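Local coordinates for membrane lipoprotein TpN32 (Treponema pallidum, PDB 1XS5) that binds L-methionine between its two lobes, and so probably serves as the periplasmic-type substrate-binding lipoprotein of a methionine uptake system, at residues 115-120 and 136-141; 105-110 and 169-174; 81-86 and 196-201. All blocks are in the same frame, centred on the assembly; numbering follows the deposited sequence.

In the fold
All three contacts converge on the bound methionine, each contributing at least one hydrogen-bonding side chain to it. Contact 3 joins strands 74-82 and 198-203 of the six-stranded sheet, where the chain passes between the two lobes; its centre is about 13 Å from that of contact 2 and about 18 Å from that of contact 1. Contact 2 lies in the five-stranded sheet, between strands 103-107 and 167-170. Helix 110-122 follows directly on strand 103-107 and carries contact 1, about 12 Å from contact 2 between centres. Along the chain, 81-86 and 196-201 bracket contact 2, which brackets contact 1, so the lobe built on the five-stranded sheet is an insertion between two crossings, and methionine is held from both sides of the cleft.

Contact 1 (115-120 and 136-141); sequences RALRLL and ATVEDV. With MET (methionine), chain B.
Leu117 and the backbone of Thr137 carry this contact: Leu117 CD1 rests on the peptide that joins Thr137 to Val138, with Thr137 C only 3.3 Å away. Its CG lies beside the backbone N, chi1 -71°, which swings the branched end out from the helix toward the turn. The other methyl, CD2, reaches Val141 CG2 at 4.3 Å and lies a little farther from Val138 CG1, so the leucine fork sits astride the turn, one prong on the peptide and the other against two valines. Met128 packs on Leu117, Ala136 and Val141 as well. Arg118 comes in alongside Ala136. Its chain bends at chi2, -141°, and carries NH2 to within 3.9 Å of Ala136 CB, while NH1 bonds to Gly133 O.

In the fold, this is where helix 110-122, packed through Ala116 and Leu120 on the central strands of its lobe, meets the irregular segment before strand 141-143. The turn is a short 3-10 segment, braced by a side-chain bond: Thr137 N donates to Asp140 OD2 at 2.9 Å, on the anti side of the carboxylate. Asp140 OD1 forms a salt bridge with Arg129, so both carboxylate oxygens are engaged.

Arg115 leaves the same helix in another direction, toward the ligand cleft. Its chain is extended from CG to NE, with CG anti to the backbone N (chi1 -176°), and NH1 donates to methionine O at 2.9 Å. The ligand carboxylate meets the guanidinium at its edge, while a salt bridge from Arg115 NH2 to Glu190 steadies the group.

Contact 2 (105-110 and 169-174); sequences AIPNDS and VINGNY. With MET (methionine), chain B.
Ile106 and Val169 lie side by side and point the same way, as neighbours on the parallel strands 103-107 and 167-170, at the centre of one lobe of a periplasmic-binding-protein fold. Ile106 CG2 meets Val169 CG2 at 4.1 Å, whereas CG1 of the isoleucine, set between its backbone N and carbonyl carbon (chi1 61°), carries the longer branch away toward Leu117 of helix 110-122. Between these two segments the backbone bond is Val169 N to Ala105 O at 2.9 Å; Ala105 also pairs with Gly167.

At Pro107 the pairing gives way to ring packing. The proline has no N-H to offer the next carbonyl; instead its CD sits 3.5 Å from Val169 O, which is buried and finds no hydrogen-bond partner. The ring then runs aslant to the side chain of Asn171, CG lying 3.9 Å from Asn171 OD1.

Asn171 stands at the N-cap position of helix 172-177, yet its side chain is spent on the ligand rather than on capping. With CG beside the backbone N, chi1 -57°, the amide swings toward the cleft and ND2 donates to methionine O almost straight, 2.9 Å at 171°. Asn173, the second residue of that helix, brings OD1 to 3.5 Å from the ligand N. Its ND2 lies over the centre of the Tyr174 ring and also bonds to Ser11 OG.

Asp109, at the N-cap position of helix 110-122, is linked to the binding site through a water: the water donates to Asp109 OD1 at 2.8 Å and accepts a weak bond from Asn171 ND2 at 3.2 Å.

Contact 3 (81-86 and 196-201); sequences HVEPLA and YANVLV. With MET (methionine), chain B.
The inner wall of the ligand cleft forms where strand 74-82 ends against the start of strand 198-203, the first leading into a crossing between the lobes and the second following one. His81 and Asn198 are an antiparallel hydrogen-bonded pair, with Asn198 N donating to His81 O at 2.8 Å. Their side chains share one face of the sheet: Asn198 CB sits over the His81 ring in a CH-pi contact, 3.9 Å from the ring centroid, and ring and amide planes are 35° apart. Beside the pair, Val82 CG1 packs on Ala197 CB.

The Asn198 amide addresses both ends of the ligand's amino-acid group. Its ND2 donates to methionine OXT at 2.9 Å and its OD1 accepts from methionine N at 2.9 Å; His14 NE2 also bonds to OD1, which would fix which way round the amide lies.

Glu83 crosses Asn198 at about a right angle. Its chain, extended beyond CG, brings OE1 to 2.7 Å from methionine N. OE2, whose position is less certain, accepts from His81 NE2, a second-shell bond that would hold the carboxylate in place. The negative charge of this carboxylate probably favours the ammonium form of the ligand. A water accepts from Glu83 N at 3.0 Å and lies 2.8 Å from methionine OXT. Gripping a free amino acid by both its ammonium and its carboxylate in the cleft between two lobes is typical of amino-acid-specific periplasmic binding proteins.

Contact 1 (115-120 and 136-141)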
loop_
_atom_site.group_PDB
_atom_site.type_symbol
_atom_site.label_atom_id
_atom_site.label_comp_id
_atom_site.label_asym_id
_atom_site.label_seq_id
_atom_site.Cartn_x
_atom_site.Cartn_y
_atom_site.Cartn_z
ATOM N N ARG A 115 -2.143 -10.194 -3.694
ATOM C CA ARG A 115 -2.586 -9.111 -4.575
ATOM C C ARG A 115 -1.773 -9.089 -5.868
ATOM O O ARG A 115 -2.328 -8.925 -6.969
ATOM C CB ARG A 115 -2.421 -7.797 -3.801
ATOM C CG ARG A 115 -2.905 -6.561 -4.507
ATOM C CD ARG A 115 -2.553 -5.372 -3.623
ATOM N NE ARG A 115 -2.929 -4.110 -4.244
ATOM C CZ ARG A 115 -2.506 -2.953 -3.768
ATOM N NH1 ARG A 115 -1.705 -2.986 -2.719
ATOM N NH2 ARG A 115 -2.904 -1.794 -4.293
ATOM N N ALA A 116 -0.450 -9.237 -5.729
ATOM C CA ALA A 116 0.444 -9.235 -6.878
ATOM C C ALA A 116 0.224 -10.498 -7.746
ATOM O O ALA A 116 0.255 -10.434 -8.969
ATOM C CB ALA A 116 1.904 -9.169 -6.406
ATOM N N LEU A 117 -0.004 -11.638 -7.089
ATOM C CA LEU A 117 -0.255 -12.897 -7.812
ATOM C C LEU A 117 -1.569 -12.783 -8.629
ATOM O O LEU A 117 -1.632 -13.268 -9.768
ATOM C CB LEU A 117 -0.307 -14.059 -6.799
ATOM C CG LEU A 117 1.080 -14.411 -6.192
ATOM C CD1 LEU A 117 0.910 -15.474 -5.048
ATOM C CD2 LEU A 117 1.994 -14.955 -7.256
ATOM N N ARG A 118 -2.585 -12.119 -8.061
ATOM C CA ARG A 118 -3.853 -11.933 -8.777
ATOM C C ARG A 118 -3.724 -10.910 -9.938
ATOM O O ARG A 118 -4.479 -10.948 -10.927
ATOM C CB ARG A 118 -4.970 -11.592 -7.791
ATOM C CG ARG A 118 -5.177 -12.761 -6.847
ATOM C CD ARG A 118 -6.620 -13.063 -6.479
ATOM N NE ARG A 118 -6.751 -14.374 -5.814
ATOM C CZ ARG A 118 -6.577 -14.595 -4.507
ATOM N NH1 ARG A 118 -6.262 -13.588 -3.674
ATOM N NH2 ARG A 118 -6.719 -15.834 -4.035
ATOM N N LEU A 119 -2.755 -10.013 -9.825
ATOM C CA LEU A 119 -2.442 -9.075 -10.912
ATOM C C LEU A 119 -1.834 -9.886 -12.076
ATOM O O LEU A 119 -2.226 -9.735 -13.241
ATOM C CB LEU A 119 -1.441 -8.024 -10.398
ATOM C CG LEU A 119 -0.916 -6.995 -11.401
ATOM C CD1 LEU A 119 -0.286 -5.828 -10.606
ATOM C CD2 LEU A 119 0.136 -7.658 -12.358
ATOM N N LEU A 120 -0.849 -10.737 -11.766
ATOM C CA LEU A 120 -0.193 -11.584 -12.785
ATOM C C LEU A 120 -1.219 -12.569 -13.368
ATOM O O LEU A 120 -1.180 -12.891 -14.534
ATOM C CB LEU A 120 0.975 -12.371 -12.135
ATOM C CG LEU A 120 2.116 -11.431 -11.660
ATOM C CD1 LEU A 120 3.219 -12.248 -10.969
ATOM C CD2 LEU A 120 2.704 -10.709 -12.830
ATOM N N ALA A 136 -3.113 -15.570 -0.043
ATOM C CA ALA A 136 -2.509 -16.545 -0.941
ATOM C C ALA A 136 -1.030 -16.244 -1.226
ATOM O O ALA A 136 -0.620 -15.062 -1.274
ATOM C CB ALA A 136 -3.308 -16.563 -2.262
ATOM N N THR A 137 -0.225 -17.301 -1.402
ATOM C CA THR A 137 1.191 -17.109 -1.735
ATOM C C THR A 137 1.576 -17.908 -2.965
ATOM O O THR A 137 0.750 -18.553 -3.583
ATOM C CB THR A 137 2.137 -17.543 -0.588
ATOM O OG1 THR A 137 1.900 -18.925 -0.288
ATOM C CG2 THR A 137 1.926 -16.670 0.659
ATOM N N VAL A 138 2.858 -17.901 -3.296
ATOM C CA VAL A 138 3.317 -18.618 -4.456
ATOM C C VAL A 138 2.971 -20.113 -4.400
ATOM O O VAL A 138 2.857 -20.737 -5.455
ATOM C CB VAL A 138 4.849 -18.469 -4.635
ATOM C CG1 VAL A 138 5.195 -17.009 -4.928
ATOM C CG2 VAL A 138 5.567 -18.963 -3.346
ATOM N N GLU A 139 2.814 -20.675 -3.196
ATOM C CA GLU A 139 2.483 -22.104 -3.029
ATOM C C GLU A 139 1.071 -22.402 -3.549
ATOM O O GLU A 139 0.718 -23.558 -3.827
ATOM C CB GLU A 139 2.559 -22.504 -1.552
ATOM C CG GLU A 139 1.265 -22.244 -0.799
ATOM C CD GLU A 139 1.417 -22.259 0.723
ATOM O OE1 GLU A 139 1.778 -23.323 1.296
ATOM O OE2 GLU A 139 1.166 -21.194 1.351
ATOM N N ASP A 140 0.260 -21.354 -3.664
ATOM C CA ASP A 140 -1.109 -21.472 -4.161
ATOM C C ASP A 140 -1.222 -21.359 -5.688
ATOM O O ASP A 140 -2.320 -21.350 -6.232
ATOM C CB ASP A 140 -1.998 -20.398 -3.513
ATOM C CG ASP A 140 -2.168 -20.605 -2.011
ATOM O OD1 ASP A 140 -2.531 -21.737 -1.628
ATOM O OD2 ASP A 140 -1.944 -19.658 -1.209
ATOM N N VAL A 141 -0.100 -21.244 -6.387
ATOM C CA VAL A 141 -0.159 -21.118 -7.835
ATOM C C VAL A 141 -0.480 -22.469 -8.442
ATOM O O VAL A 141 0.307 -23.389 -8.324
ATOM C CB VAL A 141 1.191 -20.633 -8.423
ATOM C CG1 VAL A 141 1.144 -20.677 -9.942
ATOM C CG2 VAL A 141 1.452 -19.201 -7.970
HETATM N N MET B . 0.730 1.889 0.090
HETATM C CA MET B . 0.685 0.386 -0.037
HETATM C C MET B . -0.209 -0.108 -1.196
HETATM O O MET B . 0.232 -0.993 -1.970
HETATM C CB MET B . 0.173 -0.247 1.275
HETATM C CG MET B . 0.388 -1.745 1.303
HETATM S SD MET B . -0.228 -2.561 2.794
HETATM C CE MET B . 1.162 -2.147 3.930
HETATM O OXT MET B . -1.348 0.396 -1.310
#

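Contact 2 (105-110 and 169-174)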
loop_
_atom_site.group_PDB
_atom_site.type_symbol
_atom_site.label_atom_id
_atom_site.label_comp_id
_atom_site.label_asym_id
_atom_site.label_seq_id
_atom_site.Cartn_x
_atom_site.Cartn_y
_atom_site.Cartn_z
ATOM N N ALA A 105 9.792 -10.378 -9.676
ATOM C CA ALA A 105 9.848 -10.216 -8.232
ATOM C C ALA A 105 8.529 -9.642 -7.739
ATOM O O ALA A 105 7.989 -8.723 -8.357
ATOM C CB ALA A 105 10.980 -9.248 -7.874
ATOM N N ILE A 106 8.047 -10.140 -6.608
ATOM C CA ILE A 106 6.808 -9.662 -6.023
ATOM C C ILE A 106 6.953 -9.458 -4.512
ATOM O O ILE A 106 7.901 -9.972 -3.890
ATOM C CB ILE A 106 5.664 -10.679 -6.292
ATOM C CG1 ILE A 106 5.991 -12.025 -5.654
ATOM C CG2 ILE A 106 5.493 -10.914 -7.805
ATOM C CD1 ILE A 106 4.918 -13.089 -6.006
ATOM N N PRO A 107 5.990 -8.772 -3.885
ATOM C CA PRO A 107 6.072 -8.539 -2.451
ATOM C C PRO A 107 6.077 -9.848 -1.680
ATOM O O PRO A 107 5.479 -10.829 -2.112
ATOM C CB PRO A 107 4.806 -7.724 -2.154
ATOM C CG PRO A 107 4.606 -6.946 -3.391
ATOM C CD PRO A 107 4.856 -8.016 -4.466
ATOM N N ASN A 108 6.731 -9.853 -0.526
ATOM C CA ASN A 108 6.776 -11.081 0.283
ATOM C C ASN A 108 5.891 -11.050 1.529
ATOM O O ASN A 108 5.925 -11.987 2.333
ATOM C CB ASN A 108 8.230 -11.432 0.649
ATOM C CG ASN A 108 8.752 -10.627 1.820
ATOM O OD1 ASN A 108 8.133 -9.654 2.270
ATOM N ND2 ASN A 108 9.918 -11.028 2.321
ATOM N N ASP A 109 5.087 -9.996 1.720
ATOM C CA ASP A 109 4.165 -10.018 2.867
ATOM C C ASP A 109 2.871 -10.562 2.253
ATOM O O ASP A 109 2.421 -10.119 1.189
ATOM C CB ASP A 109 3.979 -8.648 3.514
ATOM C CG ASP A 109 3.427 -7.613 2.550
ATOM O OD1 ASP A 109 4.148 -7.208 1.627
ATOM O OD2 ASP A 109 2.267 -7.205 2.741
ATOM N N SER A 110 2.271 -11.546 2.914
ATOM C CA SER A 110 1.134 -12.276 2.311
ATOM C C SER A 110 -0.037 -11.522 1.688
ATOM O O SER A 110 -0.488 -11.893 0.609
ATOM C CB SER A 110 0.610 -13.342 3.299
ATOM O OG SER A 110 0.012 -12.717 4.405
ATOM N N VAL A 169 6.482 -6.501 -9.560
ATOM C CA VAL A 169 5.144 -5.953 -9.204
ATOM C C VAL A 169 5.464 -5.108 -7.971
ATOM O O VAL A 169 5.763 -5.653 -6.902
ATOM C CB VAL A 169 4.182 -7.091 -8.870
ATOM C CG1 VAL A 169 2.845 -6.537 -8.420
ATOM C CG2 VAL A 169 3.983 -7.973 -10.163
ATOM N N ILE A 170 5.372 -3.774 -8.119
ATOM C CA ILE A 170 5.797 -2.860 -7.058
ATOM C C ILE A 170 4.689 -2.006 -6.482
ATOM O O ILE A 170 3.939 -1.395 -7.243
ATOM C CB ILE A 170 6.965 -1.938 -7.580
ATOM C CG1 ILE A 170 8.096 -2.819 -8.139
ATOM C CG2 ILE A 170 7.616 -1.123 -6.392
ATOM C CD1 ILE A 170 9.222 -2.056 -8.841
ATOM N N ASN A 171 4.553 -1.995 -5.147
ATOM C CA ASN A 171 3.520 -1.146 -4.520
ATOM C C ASN A 171 3.690 0.306 -5.012
ATOM O O ASN A 171 4.829 0.798 -5.129
ATOM C CB ASN A 171 3.655 -1.058 -3.003
ATOM C CG ASN A 171 3.622 -2.426 -2.337
ATOM O OD1 ASN A 171 4.601 -3.160 -2.392
ATOM N ND2 ASN A 171 2.489 -2.769 -1.739
ATOM N N GLY A 172 2.572 0.999 -5.157
ATOM C CA GLY A 172 2.629 2.371 -5.643
ATOM C C GLY A 172 3.543 3.283 -4.837
ATOM O O GLY A 172 4.315 4.032 -5.428
ATOM N N ASN A 173 3.501 3.216 -3.504
ATOM C CA ASN A 173 4.357 4.135 -2.756
ATOM C C ASN A 173 5.829 3.944 -3.105
ATOM O O ASN A 173 6.584 4.925 -3.382
ATOM C CB ASN A 173 4.124 3.987 -1.220
ATOM C CG ASN A 173 4.599 2.658 -0.669
ATOM O OD1 ASN A 173 4.086 1.593 -1.024
ATOM N ND2 ASN A 173 5.592 2.719 0.221
ATOM N N TYR A 174 6.271 2.695 -3.157
ATOM C CA TYR A 174 7.683 2.451 -3.459
ATOM C C TYR A 174 8.042 2.714 -4.906
ATOM O O TYR A 174 9.187 3.121 -5.209
ATOM C CB TYR A 174 8.070 1.007 -3.085
ATOM C CG TYR A 174 8.101 0.829 -1.597
ATOM C CD1 TYR A 174 8.867 1.679 -0.811
ATOM C CD2 TYR A 174 7.396 -0.196 -0.970
ATOM C CE1 TYR A 174 8.950 1.514 0.564
ATOM C CE2 TYR A 174 7.457 -0.368 0.424
ATOM C CZ TYR A 174 8.238 0.489 1.175
ATOM O OH TYR A 174 8.346 0.364 2.548
HETATM N N MET B . 0.730 1.889 0.090
HETATM C CA MET B . 0.685 0.386 -0.037
HETATM C C MET B . -0.209 -0.108 -1.196
HETATM O O MET B . 0.232 -0.993 -1.970
HETATM C CB MET B . 0.173 -0.247 1.275
HETATM C CG MET B . 0.388 -1.745 1.303
HETATM S SD MET B . -0.228 -2.561 2.794
HETATM C CE MET B . 1.162 -2.147 3.930
HETATM O OXT MET B . -1.348 0.396 -1.310
HETATM O O HOH W 1 3.882 -4.781 0.269
#

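Contact 3 (81-86 and 196-201)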
loop_
_atom_site.group_PDB
_atom_site.type_symbol
_atom_site.label_atom_id
_atom_site.label_comp_id
_atom_site.label_asym_id
_atom_site.label_seq_id
_atom_site.Cartn_x
_atom_site.Cartn_y
_atom_site.Cartn_z
ATOM N N HIS A 81 -7.228 6.778 0.192
ATOM C CA HIS A 81 -6.808 6.832 -1.192
ATOM C C HIS A 81 -6.496 5.442 -1.728
ATOM O O HIS A 81 -6.436 4.509 -0.947
ATOM C CB HIS A 81 -5.575 7.725 -1.341
ATOM C CG HIS A 81 -4.282 7.123 -0.832
ATOM N ND1 HIS A 81 -3.759 7.411 0.411
ATOM C CD2 HIS A 81 -3.381 6.306 -1.434
ATOM C CE1 HIS A 81 -2.588 6.800 0.548
ATOM N NE2 HIS A 81 -2.334 6.125 -0.556
ATOM N N VAL A 82 -6.334 5.340 -3.051
ATOM C CA VAL A 82 -6.009 4.080 -3.735
ATOM C C VAL A 82 -4.676 4.297 -4.460
ATOM O O VAL A 82 -4.434 5.381 -4.976
ATOM C CB VAL A 82 -7.109 3.646 -4.775
ATOM C CG1 VAL A 82 -8.452 3.391 -4.058
ATOM C CG2 VAL A 82 -7.272 4.710 -5.874
ATOM N N GLU A 83 -3.787 3.295 -4.441
ATOM C CA GLU A 83 -2.464 3.385 -5.093
ATOM C C GLU A 83 -2.428 2.120 -5.963
ATOM O O GLU A 83 -2.081 1.042 -5.448
ATOM C CB GLU A 83 -1.378 3.180 -4.038
ATOM C CG GLU A 83 -0.620 4.288 -3.548
ATOM C CD GLU A 83 0.184 3.847 -2.307
ATOM O OE1 GLU A 83 0.980 2.884 -2.385
ATOM O OE2 GLU A 83 -0.023 4.459 -1.256
ATOM N N PRO A 84 -2.765 2.218 -7.252
ATOM C CA PRO A 84 -2.739 1.004 -8.071
ATOM C C PRO A 84 -1.404 0.288 -8.106
ATOM O O PRO A 84 -0.317 0.897 -8.238
ATOM C CB PRO A 84 -3.160 1.487 -9.472
ATOM C CG PRO A 84 -3.943 2.781 -9.193
ATOM C CD PRO A 84 -3.098 3.402 -8.073
ATOM N N LEU A 85 -1.511 -1.032 -7.957
ATOM C CA LEU A 85 -0.339 -1.926 -8.018
ATOM C C LEU A 85 -0.114 -2.246 -9.501
ATOM O O LEU A 85 -1.087 -2.510 -10.238
ATOM C CB LEU A 85 -0.659 -3.218 -7.292
ATOM C CG LEU A 85 0.467 -4.241 -7.218
ATOM C CD1 LEU A 85 1.548 -3.675 -6.291
ATOM C CD2 LEU A 85 -0.072 -5.528 -6.641
ATOM N N ALA A 86 1.149 -2.233 -9.941
ATOM C CA ALA A 86 1.461 -2.528 -11.337
ATOM C C ALA A 86 2.720 -3.387 -11.500
ATOM O O ALA A 86 3.563 -3.427 -10.601
ATOM C CB ALA A 86 1.688 -1.194 -12.106
ATOM N N TYR A 196 -8.070 -2.332 -2.203
ATOM C CA TYR A 196 -6.837 -2.131 -1.471
ATOM C C TYR A 196 -6.600 -0.680 -1.107
ATOM O O TYR A 196 -5.457 -0.238 -0.979
ATOM C CB TYR A 196 -5.695 -2.736 -2.294
ATOM C CG TYR A 196 -5.782 -4.260 -2.316
ATOM C CD1 TYR A 196 -5.287 -5.022 -1.243
ATOM C CD2 TYR A 196 -6.388 -4.942 -3.382
ATOM C CE1 TYR A 196 -5.385 -6.406 -1.238
ATOM C CE2 TYR A 196 -6.498 -6.339 -3.377
ATOM C CZ TYR A 196 -5.988 -7.061 -2.302
ATOM O OH TYR A 196 -6.049 -8.444 -2.297
ATOM N N ALA A 197 -7.699 0.061 -0.926
ATOM C CA ALA A 197 -7.631 1.467 -0.498
ATOM C C ALA A 197 -6.859 1.527 0.837
ATOM O O ALA A 197 -7.026 0.663 1.723
ATOM C CB ALA A 197 -9.065 2.035 -0.297
ATOM N N ASN A 198 -6.012 2.551 0.963
ATOM C CA ASN A 198 -5.201 2.768 2.159
ATOM C C ASN A 198 -6.074 3.486 3.164
ATOM O O ASN A 198 -6.810 4.423 2.825
ATOM C CB ASN A 198 -3.972 3.591 1.806
ATOM C CG ASN A 198 -2.880 2.744 1.118
ATOM O OD1 ASN A 198 -1.688 2.962 1.340
ATOM N ND2 ASN A 198 -3.294 1.765 0.281
ATOM N N VAL A 199 -5.956 3.068 4.416
ATOM C CA VAL A 199 -6.828 3.567 5.470
ATOM C C VAL A 199 -6.097 4.144 6.676
ATOM O O VAL A 199 -4.919 3.836 6.930
ATOM C CB VAL A 199 -7.695 2.413 6.029
ATOM C CG1 VAL A 199 -8.801 2.019 5.034
ATOM C CG2 VAL A 199 -6.806 1.187 6.274
ATOM N N LEU A 200 -6.830 4.957 7.436
ATOM C CA LEU A 200 -6.302 5.561 8.656
ATOM C C LEU A 200 -6.674 4.495 9.698
ATOM O O LEU A 200 -7.832 4.117 9.798
ATOM C CB LEU A 200 -7.020 6.878 8.929
ATOM C CG LEU A 200 -6.536 7.553 10.216
ATOM C CD1 LEU A 200 -4.997 7.812 10.083
ATOM C CD2 LEU A 200 -7.333 8.869 10.453
ATOM N N VAL A 201 -5.718 4.035 10.502
ATOM C CA VAL A 201 -5.966 2.942 11.448
ATOM C C VAL A 201 -5.733 3.286 12.901
ATOM O O VAL A 201 -4.786 4.026 13.227
ATOM C CB VAL A 201 -5.068 1.714 11.044
ATOM C CG1 VAL A 201 -5.008 0.641 12.145
ATOM C CG2 VAL A 201 -5.625 1.121 9.722
HETATM N N MET B . 0.730 1.889 0.090
HETATM C CA MET B . 0.685 0.386 -0.037
HETATM C C MET B . -0.209 -0.108 -1.196
HETATM O O MET B . 0.232 -0.993 -1.970
HETATM C CB MET B . 0.173 -0.247 1.275
HETATM C CG MET B . 0.388 -1.745 1.303
HETATM S SD MET B . -0.228 -2.561 2.794
HETATM C CE MET B . 1.162 -2.147 3.930
HETATM O OXT MET B . -1.348 0.396 -1.310
HETATM O O HOH W 2 -3.779 0.915 -2.613
#